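Local coordinates for protein UL37 (Suid herpesvirus 1, PDB 4K70) that forms part of the inner tegument of the herpesvirus particle and probably helps control viral trafficking, this chain being its N-terminal half, at residues G378-V381 with H382-D386; L334-V337 with E338-T342; W190-P193 with L194-V198; T321-W324 with E325-A329; R152-P155 with P156-A160. All blocks are in the same frame, centred on the assembly; numbering follows the deposited sequence.

Contact 1: G378-V381 with H382-D386. With NA (sodium ion), chain F; CA (calcium ion), chain D.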
loop_
_atom_site.group_PDB
_atom_site.type_symbol
_atom_site.label_atom_id
_atom_site.label_comp_id
_atom_site.label_asym_id
_atom_site.label_seq_id
_atom_site.Cartn_x
_atom_site.Cartn_y
_atom_site.Cartn_z
ATOM N N GLY A 378 15.678 7.674 1.631
ATOM C CA GLY A 378 14.479 8.230 2.224
ATOM C C GLY A 378 13.427 8.603 1.189
ATOM O O GLY A 378 12.230 8.352 1.384
ATOM N N GLY A 379 13.865 9.220 0.094
ATOM C CA GLY A 379 12.945 9.632 -0.951
ATOM C C GLY A 379 12.287 8.418 -1.570
ATOM O O GLY A 379 11.108 8.431 -1.934
ATOM N N VAL A 380 13.063 7.352 -1.694
ATOM C CA VAL A 380 12.539 6.122 -2.262
ATOM C C VAL A 380 11.558 5.469 -1.281
ATOM O O VAL A 380 10.456 5.073 -1.661
ATOM C CB VAL A 380 13.670 5.167 -2.653
ATOM C CG1 VAL A 380 13.100 3.822 -3.121
ATOM C CG2 VAL A 380 14.546 5.810 -3.739
ATOM N N VAL A 381 11.942 5.388 -0.012
ATOM C CA VAL A 381 11.030 4.875 1.018
ATOM C C VAL A 381 9.704 5.645 1.039
ATOM O O VAL A 381 8.631 5.042 1.056
ATOM C CB VAL A 381 11.677 4.941 2.419
ATOM C CG1 VAL A 381 10.639 4.715 3.519
ATOM C CG2 VAL A 381 12.814 3.937 2.514
ATOM N N HIS A 382 9.780 6.977 1.035
ATOM C CA HIS A 382 8.563 7.806 1.085
ATOM C C HIS A 382 7.640 7.550 -0.095
ATOM O O HIS A 382 6.408 7.515 0.050
ATOM C CB HIS A 382 8.908 9.295 1.179
ATOM C CG HIS A 382 9.265 9.737 2.561
ATOM N ND1 HIS A 382 8.359 9.729 3.600
ATOM C CD2 HIS A 382 10.430 10.196 3.085
ATOM C CE1 HIS A 382 8.947 10.162 4.702
ATOM N NE2 HIS A 382 10.201 10.462 4.413
ATOM N N ARG A 383 8.243 7.381 -1.266
ATOM C CA ARG A 383 7.513 7.023 -2.474
ATOM C C ARG A 383 6.769 5.694 -2.355
ATOM O O ARG A 383 5.638 5.576 -2.805
ATOM C CB ARG A 383 8.473 6.924 -3.652
ATOM C CG ARG A 383 8.903 8.246 -4.204
ATOM C CD ARG A 383 9.238 8.072 -5.664
ATOM N NE ARG A 383 10.630 7.741 -5.929
ATOM C CZ ARG A 383 11.027 6.973 -6.945
ATOM N NH1 ARG A 383 10.129 6.428 -7.763
ATOM N NH2 ARG A 383 12.317 6.736 -7.140
ATOM N N LEU A 384 7.431 4.690 -1.796
ATOM C CA LEU A 384 6.851 3.356 -1.676
ATOM C C LEU A 384 5.804 3.241 -0.585
ATOM O O LEU A 384 4.933 2.371 -0.650
ATOM C CB LEU A 384 7.941 2.317 -1.376
ATOM C CG LEU A 384 8.954 2.020 -2.479
ATOM C CD1 LEU A 384 10.206 1.390 -1.900
ATOM C CD2 LEU A 384 8.339 1.117 -3.525
ATOM N N LEU A 385 5.912 4.074 0.443
ATOM C CA LEU A 385 5.144 3.851 1.664
ATOM C C LEU A 385 3.625 3.841 1.449
ATOM O O LEU A 385 2.922 3.027 2.055
ATOM C CB LEU A 385 5.527 4.861 2.748
ATOM C CG LEU A 385 4.739 4.756 4.055
ATOM C CD1 LEU A 385 4.844 3.367 4.676
ATOM C CD2 LEU A 385 5.164 5.838 5.042
ATOM N N ASP A 386 3.114 4.720 0.589
ATOM C CA ASP A 386 1.658 4.777 0.388
ATOM C C ASP A 386 1.112 3.503 -0.239
ATOM O O ASP A 386 -0.069 3.192 -0.101
ATOM C CB ASP A 386 1.215 6.029 -0.422
ATOM C CG ASP A 386 1.549 5.929 -1.913
ATOM O OD1 ASP A 386 2.681 6.301 -2.305
ATOM O OD2 ASP A 386 0.676 5.488 -2.696
HETATM NA NA NA F . 4.077 8.055 -0.632
HETATM CA CA CA D . 3.760 5.580 -4.292
HETATM O O HOH W 1 5.061 4.616 -6.083
#
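G378, G379 and V380 accept helical bonds from H382, R383 and L384 near the C-terminal end of helix 366-385, and a fourth bond, from L385 N to V381 O, is weak. The first of these is the shortest, with H382 N 2.8 Å from G378 O. The donor is tilted 23° from the carbonyl plane. The H382 ring comes obliquely beside the same carbonyl. Its CG lies anti to the carbonyl carbon (chi1 -80°), and this brings CD2 to 3.1 Å from G378 O. The far nitrogen of the ring, NE2, is hydrogen-bonded to F345 O. V380 and L384 lie side by side and point the same way, with V380 CG1 4.0 Å from L384 CD1. Both reach helix 422-431 through V427. R383 crosses V380 at a slant. Its CG sits 3.2 Å from G379 O. Its NH2 has a weak hydrogen bond to T404 OG1.

Past the valines the chain enters a metal site. R383 O and D386 OD1 each bind the calcium ion at 2.4 Å, together with a water and D387. H382 O binds the sodium ion at 2.5 Å. D386 OD1 lies 2.8 Å from that sodium, and so one carboxylate oxygen bridges both metals. Two backbone carbonyls near the end of the helix, of H382 and R383, thus serve as ligands. The cations probably offset the negative charge of D386 and D387, which would otherwise build up at the carbonyl end of the helix dipole.

Contact 2: L334-V337 with E338-T342; sequences LQVV and EALVT
Helix 333-342 is a short helix of the all-helical N-terminal half, and here L334 to V337 bond to E338 to V341 one turn on. Four backbone bonds join the turns. V341 N to V337 O is 3.0 Å and nearly straight at 172°. L340 N to V336 O is 2.9 Å.

Two apolar pairs run along the helix at i and i+4. V337 and V341 lie parallel in their outward direction, with V337 CG1 3.9 Å from V341 CG2. V341 CG2 also rests 3.3 Å from V337 O. The second pair is V336 with L340. V336 CG2 is anti to the backbone N, on the side where L340 CD1 comes to 4.1 Å. L340 CG is 3.3 Å from V336 O, so the leucine leans on the carbonyl that its own N-H binds.

The pairs serve different neighbours, as for a helix packed between several others with one side open to solvent. V337 and V341 meet L196 of helix 191-201. V336 and L340 meet V327 of helix 321-329, and V336 and V337 also touch V381 of helix 366-385.

On the polar side, E338 O takes two bonds from T342. One comes from T342 N. The other comes from T342 OG1 at 2.6 Å, a hydroxyl folded back on its own helix. Q335 OE1 accepts a bond from A331 N, which comes before the segment.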
loop_
_atom_site.group_PDB
_atom_site.type_symbol
_atom_site.label_atom_id
_atom_site.label_comp_id
_atom_site.label_asym_id
_atom_site.label_seq_id
_atom_site.Cartn_x
_atom_site.Cartn_y
_atom_site.Cartn_z
ATOM N N LEU A 334 8.062 0.344 9.216
ATOM C CA LEU A 334 7.890 1.187 10.395
ATOM C C LEU A 334 9.247 1.667 10.874
ATOM O O LEU A 334 9.444 2.845 11.143
ATOM C CB LEU A 334 7.167 0.448 11.527
ATOM C CG LEU A 334 7.134 1.243 12.838
ATOM C CD1 LEU A 334 6.550 2.650 12.646
ATOM C CD2 LEU A 334 6.374 0.500 13.919
ATOM N N GLN A 335 10.189 0.739 10.973
ATOM C CA GLN A 335 11.518 1.068 11.465
ATOM C C GLN A 335 12.191 2.169 10.654
ATOM O O GLN A 335 12.725 3.129 11.216
ATOM C CB GLN A 335 12.389 -0.192 11.484
ATOM C CG GLN A 335 11.924 -1.212 12.528
ATOM C CD GLN A 335 12.664 -2.540 12.435
ATOM O OE1 GLN A 335 13.714 -2.636 11.810
ATOM N NE2 GLN A 335 12.105 -3.575 13.055
ATOM N N VAL A 336 12.170 2.038 9.336
ATOM C CA VAL A 336 12.918 2.971 8.514
ATOM C C VAL A 336 12.207 4.332 8.481
ATOM O O VAL A 336 12.853 5.369 8.591
ATOM C CB VAL A 336 13.198 2.420 7.085
ATOM C CG1 VAL A 336 11.898 2.237 6.303
ATOM C CG2 VAL A 336 14.153 3.364 6.321
ATOM N N VAL A 337 10.880 4.329 8.364
ATOM C CA VAL A 337 10.137 5.588 8.358
ATOM C C VAL A 337 10.242 6.309 9.697
ATOM O O VAL A 337 10.343 7.525 9.740
ATOM C CB VAL A 337 8.659 5.375 7.998
ATOM C CG1 VAL A 337 7.933 6.710 8.011
ATOM C CG2 VAL A 337 8.557 4.705 6.641
ATOM N N GLU A 338 10.242 5.559 10.793
ATOM C CA GLU A 338 10.438 6.185 12.104
ATOM C C GLU A 338 11.829 6.819 12.213
ATOM O O GLU A 338 11.994 7.893 12.793
ATOM C CB GLU A 338 10.238 5.172 13.241
ATOM C CG GLU A 338 10.619 5.739 14.609
ATOM C CD GLU A 338 10.073 4.914 15.762
ATOM O OE1 GLU A 338 9.464 3.856 15.497
ATOM O OE2 GLU A 338 10.244 5.329 16.931
ATOM N N ALA A 339 12.827 6.150 11.648
ATOM C CA ALA A 339 14.190 6.657 11.689
ATOM C C ALA A 339 14.281 7.940 10.885
ATOM O O ALA A 339 14.917 8.909 11.319
ATOM C CB ALA A 339 15.155 5.627 11.140
ATOM N N LEU A 340 13.648 7.948 9.715
ATOM C CA LEU A 340 13.741 9.103 8.819
ATOM C C LEU A 340 13.049 10.315 9.407
ATOM O O LEU A 340 13.654 11.364 9.563
ATOM C CB LEU A 340 13.133 8.773 7.461
ATOM C CG LEU A 340 13.959 7.797 6.627
ATOM C CD1 LEU A 340 13.119 7.210 5.503
ATOM C CD2 LEU A 340 15.176 8.520 6.061
ATOM N N VAL A 341 11.767 10.167 9.723
ATOM C CA VAL A 341 10.953 11.293 10.155
ATOM C C VAL A 341 11.422 11.877 11.488
ATOM O O VAL A 341 11.444 13.091 11.668
ATOM C CB VAL A 341 9.460 10.878 10.261
ATOM C CG1 VAL A 341 8.639 12.023 10.822
ATOM C CG2 VAL A 341 8.941 10.412 8.890
ATOM N N THR A 342 11.779 10.995 12.422
ATOM C CA THR A 342 12.317 11.398 13.721
ATOM C C THR A 342 13.552 12.289 13.569
ATOM O O THR A 342 13.754 13.219 14.356
ATOM C CB THR A 342 12.664 10.153 14.601
ATOM O OG1 THR A 342 11.479 9.384 14.814
ATOM C CG2 THR A 342 13.200 10.569 15.943
#

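Contact 3: W190-P193 with L194-V198; sequences WALP and LALAV
The W190 indole has the methyl of A191 over one face, with A191 CB 3.9 Å above the plane and over its centre. Across the contact L194 meets the same ring at a slant. Its CD2 lies 4.0 Å from W190 CZ3, on the benzo part of the indole. The two side chains run side by side and point the same way. The W190 CG sits between the backbone N and the carbonyl carbon (chi1 63°), and this turn sends the six-membered ring toward L194. The ring NE1 makes a weak hydrogen bond to H187 O.

The residues from about A191 on form the first turns of helix 191-201, one of the helices in the region characteristic of the UL37 tegument protein family. P193 lies in the first turn, where an N-H would probably have no partner within the helix. Its carbonyl still accepts a bond, from A197 N at 3.0 Å, with the donor 36° out of the carbonyl plane. The bond from A195 N to A191 O is 2.9 Å and nearly straight at 173°.

L192 and L196 cover a different side of the helix. They cross at an angle, with L192 CD1 3.7 Å from L196 CD1. L196 CG is also 3.3 Å from L192 O. Both leucines touch V153. L194 instead faces I218 and F222 of helix 208-223 and V147 of helix 144-149.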
loop_
_atom_site.group_PDB
_atom_site.type_symbol
_atom_site.label_atom_id
_atom_site.label_comp_id
_atom_site.label_asym_id
_atom_site.label_seq_id
_atom_site.Cartn_x
_atom_site.Cartn_y
_atom_site.Cartn_z
ATOM N N TRP A 190 -0.502 6.600 4.468
ATOM C CA TRP A 190 -0.109 8.002 4.414
ATOM C C TRP A 190 -0.014 8.614 5.812
ATOM O O TRP A 190 0.733 9.564 6.031
ATOM C CB TRP A 190 -1.114 8.792 3.568
ATOM C CG TRP A 190 -2.456 8.768 4.185
ATOM C CD1 TRP A 190 -3.424 7.834 3.992
ATOM C CD2 TRP A 190 -2.969 9.690 5.153
ATOM N NE1 TRP A 190 -4.520 8.124 4.767
ATOM C CE2 TRP A 190 -4.263 9.258 5.493
ATOM C CE3 TRP A 190 -2.458 10.843 5.762
ATOM C CZ2 TRP A 190 -5.063 9.937 6.416
ATOM C CZ3 TRP A 190 -3.253 11.516 6.680
ATOM C CH2 TRP A 190 -4.539 11.060 6.997
ATOM N N ALA A 191 -0.748 8.044 6.762
ATOM C CA ALA A 191 -0.877 8.637 8.091
ATOM C C ALA A 191 0.353 8.439 8.979
ATOM O O ALA A 191 0.550 9.181 9.950
ATOM C CB ALA A 191 -2.118 8.098 8.784
ATOM N N LEU A 192 1.169 7.433 8.668
ATOM C CA LEU A 192 2.317 7.107 9.522
ATOM C C LEU A 192 3.312 8.283 9.678
ATOM O O LEU A 192 3.634 8.679 10.797
ATOM C CB LEU A 192 3.011 5.830 9.036
ATOM C CG LEU A 192 4.332 5.461 9.728
ATOM C CD1 LEU A 192 4.123 5.246 11.218
ATOM C CD2 LEU A 192 4.957 4.237 9.065
ATOM N N PRO A 193 3.784 8.854 8.559
ATOM C CA PRO A 193 4.706 10.003 8.618
ATOM C C PRO A 193 4.102 11.211 9.336
ATOM O O PRO A 193 4.821 11.981 9.975
ATOM C CB PRO A 193 4.913 10.367 7.145
ATOM C CG PRO A 193 4.601 9.138 6.390
ATOM C CD PRO A 193 3.595 8.359 7.188
ATOM N N LEU A 194 2.791 11.391 9.204
ATOM C CA LEU A 194 2.099 12.462 9.908
ATOM C C LEU A 194 2.118 12.209 11.412
ATOM O O LEU A 194 2.472 13.097 12.184
ATOM C CB LEU A 194 0.648 12.618 9.397
ATOM C CG LEU A 194 -0.256 13.500 10.256
ATOM C CD1 LEU A 194 0.326 14.893 10.394
ATOM C CD2 LEU A 194 -1.687 13.568 9.689
ATOM N N ALA A 195 1.718 11.004 11.825
ATOM C CA ALA A 195 1.757 10.615 13.239
ATOM C C ALA A 195 3.170 10.741 13.829
ATOM O O ALA A 195 3.356 11.228 14.951
ATOM C CB ALA A 195 1.249 9.184 13.414
ATOM N N LEU A 196 4.161 10.282 13.078
ATOM C CA LEU A 196 5.553 10.401 13.529
ATOM C C LEU A 196 5.985 11.857 13.703
ATOM O O LEU A 196 6.662 12.187 14.677
ATOM C CB LEU A 196 6.497 9.657 12.584
ATOM C CG LEU A 196 6.361 8.129 12.646
ATOM C CD1 LEU A 196 7.085 7.435 11.500
ATOM C CD2 LEU A 196 6.833 7.601 13.991
ATOM N N ALA A 197 5.595 12.735 12.776
ATOM C CA ALA A 197 5.977 14.138 12.905
ATOM C C ALA A 197 5.271 14.805 14.086
ATOM O O ALA A 197 5.855 15.629 14.799
ATOM C CB ALA A 197 5.711 14.907 11.601
ATOM N N VAL A 198 4.000 14.461 14.281
ATOM C CA VAL A 198 3.245 14.967 15.420
ATOM C C VAL A 198 3.919 14.601 16.734
ATOM O O VAL A 198 4.018 15.430 17.635
ATOM C CB VAL A 198 1.778 14.468 15.415
ATOM C CG1 VAL A 198 1.035 14.974 16.648
ATOM C CG2 VAL A 198 1.074 14.927 14.153
#

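Contact 4: T321-W324 with E325-A329; sequences TGVW and EAVQA
W324 and Q328 stack one turn apart on helix 321-329. Q328 CG lies 3.7 Å from the centre of the six-membered ring, only 12° off the ring normal, and this is a CH-pi contact over the face. The amide of Q328 continues over the indole, its plane 22° from that of the ring. V327 meets the six-membered ring obliquely, from the same side as Q328. Its CG1 is 3.8 Å from W324 CZ3, and the two side chains cross at about a right angle. W324 CG is anti to the backbone N (chi1 176°), which carries the indole forward along the helix to these two residues. Its NE1 is hydrogen-bonded to a glycerol, probably from the crystallisation liquor.

Next come the contacts that set these side chains. Q328 N binds W324 O at 3.0 Å, and V327 N binds V323 O at 2.8 Å. V323 CG2 lies alongside V327 CG2 at 4.2 Å. At the start of the helix E325 N binds T321 O at 2.9 Å. The E325 chain leans back over that carbonyl, with CG 3.1 Å from T321 O. T321 OG1 is held by D319. E325 is a known calcium ligand of this protein, but no calcium is bound to it in this chain.

The helix lies at the surface, with its exposed side carrying E325 and Q328. W324 rests on C373, T374 and V377 of helix 366-385, and V323 also touches T374. A326 meets A339 of helix 333-342.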
loop_
_atom_site.group_PDB
_atom_site.type_symbol
_atom_site.label_atom_id
_atom_site.label_comp_id
_atom_site.label_asym_id
_atom_site.label_seq_id
_atom_site.Cartn_x
_atom_site.Cartn_y
_atom_site.Cartn_z
ATOM N N THR A 321 25.209 10.769 10.564
ATOM C CA THR A 321 25.733 9.415 10.778
ATOM C C THR A 321 24.778 8.508 11.544
ATOM O O THR A 321 24.530 7.378 11.134
ATOM C CB THR A 321 27.109 9.428 11.478
ATOM O OG1 THR A 321 26.995 10.081 12.746
ATOM C CG2 THR A 321 28.107 10.177 10.624
ATOM N N GLY A 322 24.230 8.993 12.649
ATOM C CA GLY A 322 23.305 8.180 13.420
ATOM C C GLY A 322 22.032 7.816 12.666
ATOM O O GLY A 322 21.547 6.678 12.753
ATOM N N VAL A 323 21.469 8.772 11.922
ATOM C CA VAL A 323 20.226 8.483 11.214
ATOM C C VAL A 323 20.480 7.518 10.063
ATOM O O VAL A 323 19.676 6.627 9.803
ATOM C CB VAL A 323 19.504 9.751 10.708
ATOM C CG1 VAL A 323 20.409 10.565 9.809
ATOM C CG2 VAL A 323 18.205 9.353 9.974
ATOM N N TRP A 324 21.617 7.688 9.397
ATOM C CA TRP A 324 22.009 6.808 8.301
ATOM C C TRP A 324 22.235 5.395 8.821
ATOM O O TRP A 324 21.862 4.414 8.171
ATOM C CB TRP A 324 23.292 7.338 7.634
ATOM C CG TRP A 324 23.818 6.451 6.554
ATOM C CD1 TRP A 324 25.125 6.070 6.365
ATOM C CD2 TRP A 324 23.053 5.794 5.523
ATOM N NE1 TRP A 324 25.214 5.240 5.274
ATOM C CE2 TRP A 324 23.965 5.054 4.743
ATOM C CE3 TRP A 324 21.691 5.776 5.184
ATOM C CZ2 TRP A 324 23.556 4.286 3.647
ATOM C CZ3 TRP A 324 21.289 5.019 4.093
ATOM C CH2 TRP A 324 22.218 4.291 3.331
ATOM N N GLU A 325 22.868 5.292 9.988
ATOM C CA GLU A 325 23.033 3.995 10.644
ATOM C C GLU A 325 21.677 3.349 10.962
ATOM O O GLU A 325 21.463 2.160 10.689
ATOM C CB GLU A 325 23.881 4.127 11.921
ATOM C CG GLU A 325 25.362 4.388 11.638
ATOM C CD GLU A 325 26.182 4.694 12.897
ATOM O OE1 GLU A 325 25.669 4.456 14.017
ATOM O OE2 GLU A 325 27.337 5.177 12.761
ATOM N N ALA A 326 20.771 4.126 11.550
ATOM C CA ALA A 326 19.465 3.574 11.923
ATOM C C ALA A 326 18.647 3.181 10.693
ATOM O O ALA A 326 17.909 2.194 10.720
ATOM C CB ALA A 326 18.699 4.539 12.814
ATOM N N VAL A 327 18.780 3.952 9.612
ATOM C CA VAL A 327 18.097 3.647 8.351
ATOM C C VAL A 327 18.630 2.348 7.748
ATOM O O VAL A 327 17.877 1.526 7.234
ATOM C CB VAL A 327 18.278 4.780 7.291
ATOM C CG1 VAL A 327 18.006 4.228 5.887
ATOM C CG2 VAL A 327 17.381 5.999 7.610
ATOM N N GLN A 328 19.943 2.177 7.791
ATOM C CA GLN A 328 20.552 0.956 7.293
ATOM C C GLN A 328 20.111 -0.254 8.096
ATOM O O GLN A 328 19.910 -1.332 7.538
ATOM C CB GLN A 328 22.069 1.057 7.355
ATOM C CG GLN A 328 22.689 1.829 6.226
ATOM C CD GLN A 328 24.181 1.951 6.413
ATOM O OE1 GLN A 328 24.668 2.894 7.043
ATOM N NE2 GLN A 328 24.918 0.985 5.894
ATOM N N ALA A 329 19.961 -0.084 9.406
ATOM C CA ALA A 329 19.650 -1.227 10.272
ATOM C C ALA A 329 18.186 -1.659 10.199
ATOM O O ALA A 329 17.815 -2.721 10.713
ATOM C CB ALA A 329 20.010 -0.902 11.695
#

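Contact 5: R152-P155 with P156-A160; sequences RVVP and PEQTA
P156 follows P155 directly, and the two rings touch, with P155 CB 4.0 Å from P156 CD. P155 has an extended backbone (psi 131°), and at P156 the chain turns into the short, weakly bonded helix 156-159. P156 also packs on L192 of helix 191-201 and on P333.

E157 comes next. Its chain bends at chi2 and brings the carboxylate back beside P155, with OE1 3.5 Å from P155 CB. This is a van der Waals contact. The side chain also touches P333 and Y388.

Q158 makes the hydrogen bond of the turn. Its N lies 2.9 Å from P155 O, with the donor 52° above the carbonyl plane. The side chain is extended and runs back along the preceding loop. CG is anti to the backbone N (chi1 168°), which sets the amide against two residues. OE1 is 3.5 Å from P155 CD, and NE2 is 3.9 Å from V154 CG1. Q158 and V154 cross at about a right angle.

T159 adds a looser touch, its OG1 4.1 Å from V154 CG1. Its side chain faces V184 and T188 of helix 175-188.

Two successive prolines lack N-H groups, so the chain enters the turn with little backbone bonding of its own. Between the two segments one hydrogen bond, from Q158 N to P155 O three residues back, closes the turn. P155 CD, next to the ring nitrogen, probably carries a slight positive charge that suits Q158 OE1.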
loop_
_atom_site.group_PDB
_atom_site.type_symbol
_atom_site.label_atom_id
_atom_site.label_comp_id
_atom_site.label_asym_id
_atom_site.label_seq_id
_atom_site.Cartn_x
_atom_site.Cartn_y
_atom_site.Cartn_z
ATOM N N ARG A 152 -1.590 8.106 16.580
ATOM C CA ARG A 152 -1.227 6.707 16.735
ATOM C C ARG A 152 -0.279 6.244 15.628
ATOM O O ARG A 152 -0.539 6.450 14.440
ATOM C CB ARG A 152 -2.475 5.809 16.788
ATOM C CG ARG A 152 -2.142 4.378 17.270
ATOM C CD ARG A 152 -3.371 3.536 17.629
ATOM N NE ARG A 152 -4.355 3.478 16.553
ATOM C CZ ARG A 152 -5.447 4.239 16.502
ATOM N NH1 ARG A 152 -5.693 5.110 17.477
ATOM N NH2 ARG A 152 -6.297 4.125 15.482
ATOM N N VAL A 153 0.825 5.623 16.035
ATOM C CA VAL A 153 1.800 5.082 15.102
ATOM C C VAL A 153 1.511 3.603 14.862
ATOM O O VAL A 153 1.607 2.784 15.776
ATOM C CB VAL A 153 3.232 5.251 15.632
ATOM C CG1 VAL A 153 4.224 4.554 14.710
ATOM C CG2 VAL A 153 3.567 6.733 15.780
ATOM N N VAL A 154 1.140 3.271 13.629
ATOM C CA VAL A 154 0.781 1.904 13.278
ATOM C C VAL A 154 1.785 1.300 12.294
ATOM O O VAL A 154 2.130 1.927 11.291
ATOM C CB VAL A 154 -0.608 1.857 12.621
ATOM C CG1 VAL A 154 -1.000 0.426 12.345
ATOM C CG2 VAL A 154 -1.645 2.551 13.502
ATOM N N PRO A 155 2.254 0.076 12.568
ATOM C CA PRO A 155 3.118 -0.561 11.566
ATOM C C PRO A 155 2.319 -0.809 10.291
ATOM O O PRO A 155 1.220 -1.338 10.376
ATOM C CB PRO A 155 3.504 -1.888 12.220
ATOM C CG PRO A 155 3.249 -1.682 13.709
ATOM C CD PRO A 155 2.091 -0.743 13.785
ATOM N N PRO A 156 2.853 -0.411 9.126
ATOM C CA PRO A 156 2.159 -0.594 7.846
ATOM C C PRO A 156 1.675 -2.034 7.620
ATOM O O PRO A 156 0.671 -2.269 6.948
ATOM C CB PRO A 156 3.242 -0.237 6.832
ATOM C CG PRO A 156 4.047 0.794 7.539
ATOM C CD PRO A 156 4.131 0.296 8.951
ATOM N N GLU A 157 2.397 -2.981 8.199
ATOM C CA GLU A 157 2.161 -4.402 7.984
ATOM C C GLU A 157 0.936 -4.858 8.753
ATOM O O GLU A 157 0.292 -5.841 8.396
ATOM C CB GLU A 157 3.399 -5.180 8.437
ATOM C CG GLU A 157 4.716 -4.432 8.137
ATOM C CD GLU A 157 5.294 -3.714 9.355
ATOM O OE1 GLU A 157 5.228 -4.305 10.461
ATOM O OE2 GLU A 157 5.836 -2.579 9.213
ATOM N N GLN A 158 0.594 -4.109 9.790
ATOM C CA GLN A 158 -0.454 -4.495 10.717
ATOM C C GLN A 158 -1.834 -4.244 10.151
ATOM O O GLN A 158 -2.806 -4.916 10.509
ATOM C CB GLN A 158 -0.294 -3.705 12.013
ATOM C CG GLN A 158 -1.471 -3.789 12.964
ATOM C CD GLN A 158 -1.164 -3.136 14.291
ATOM O OE1 GLN A 158 -0.065 -3.297 14.833
ATOM N NE2 GLN A 158 -2.122 -2.383 14.816
ATOM N N THR A 159 -1.924 -3.262 9.268
ATOM C CA THR A 159 -3.221 -2.817 8.813
ATOM C C THR A 159 -4.016 -3.886 8.054
ATOM O O THR A 159 -5.202 -4.074 8.323
ATOM C CB THR A 159 -3.105 -1.566 7.937
ATOM O OG1 THR A 159 -2.232 -0.616 8.572
ATOM C CG2 THR A 159 -4.477 -0.967 7.746
ATOM N N ALA A 160 -3.370 -4.567 7.105
ATOM C CA ALA A 160 -4.065 -5.535 6.253
ATOM C C ALA A 160 -3.876 -6.961 6.742
ATOM O O ALA A 160 -4.273 -7.908 6.067
ATOM C CB ALA A 160 -3.609 -5.415 4.809
#

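Along the chain the order is contact 5, contact 3, contact 4, contact 2, contact 1. Four lie on separate helices, 191-201, 321-329, 333-342 and 366-385, and contact 5 is a loop leading into helix 156-159. Contact 2 touches all the others. Its centre is about 10 Å from those of contacts 3 and 4, and about 11 Å from that of contact 1. Contact 4 touches neither contact 3 nor contact 5, whose centres are about 19 and 22 Å from its own. L385 of contact 1 packs on P193 and P156. The earlier part of the chain thus meets later helices, including helix 366-385, which leads to the calcium site.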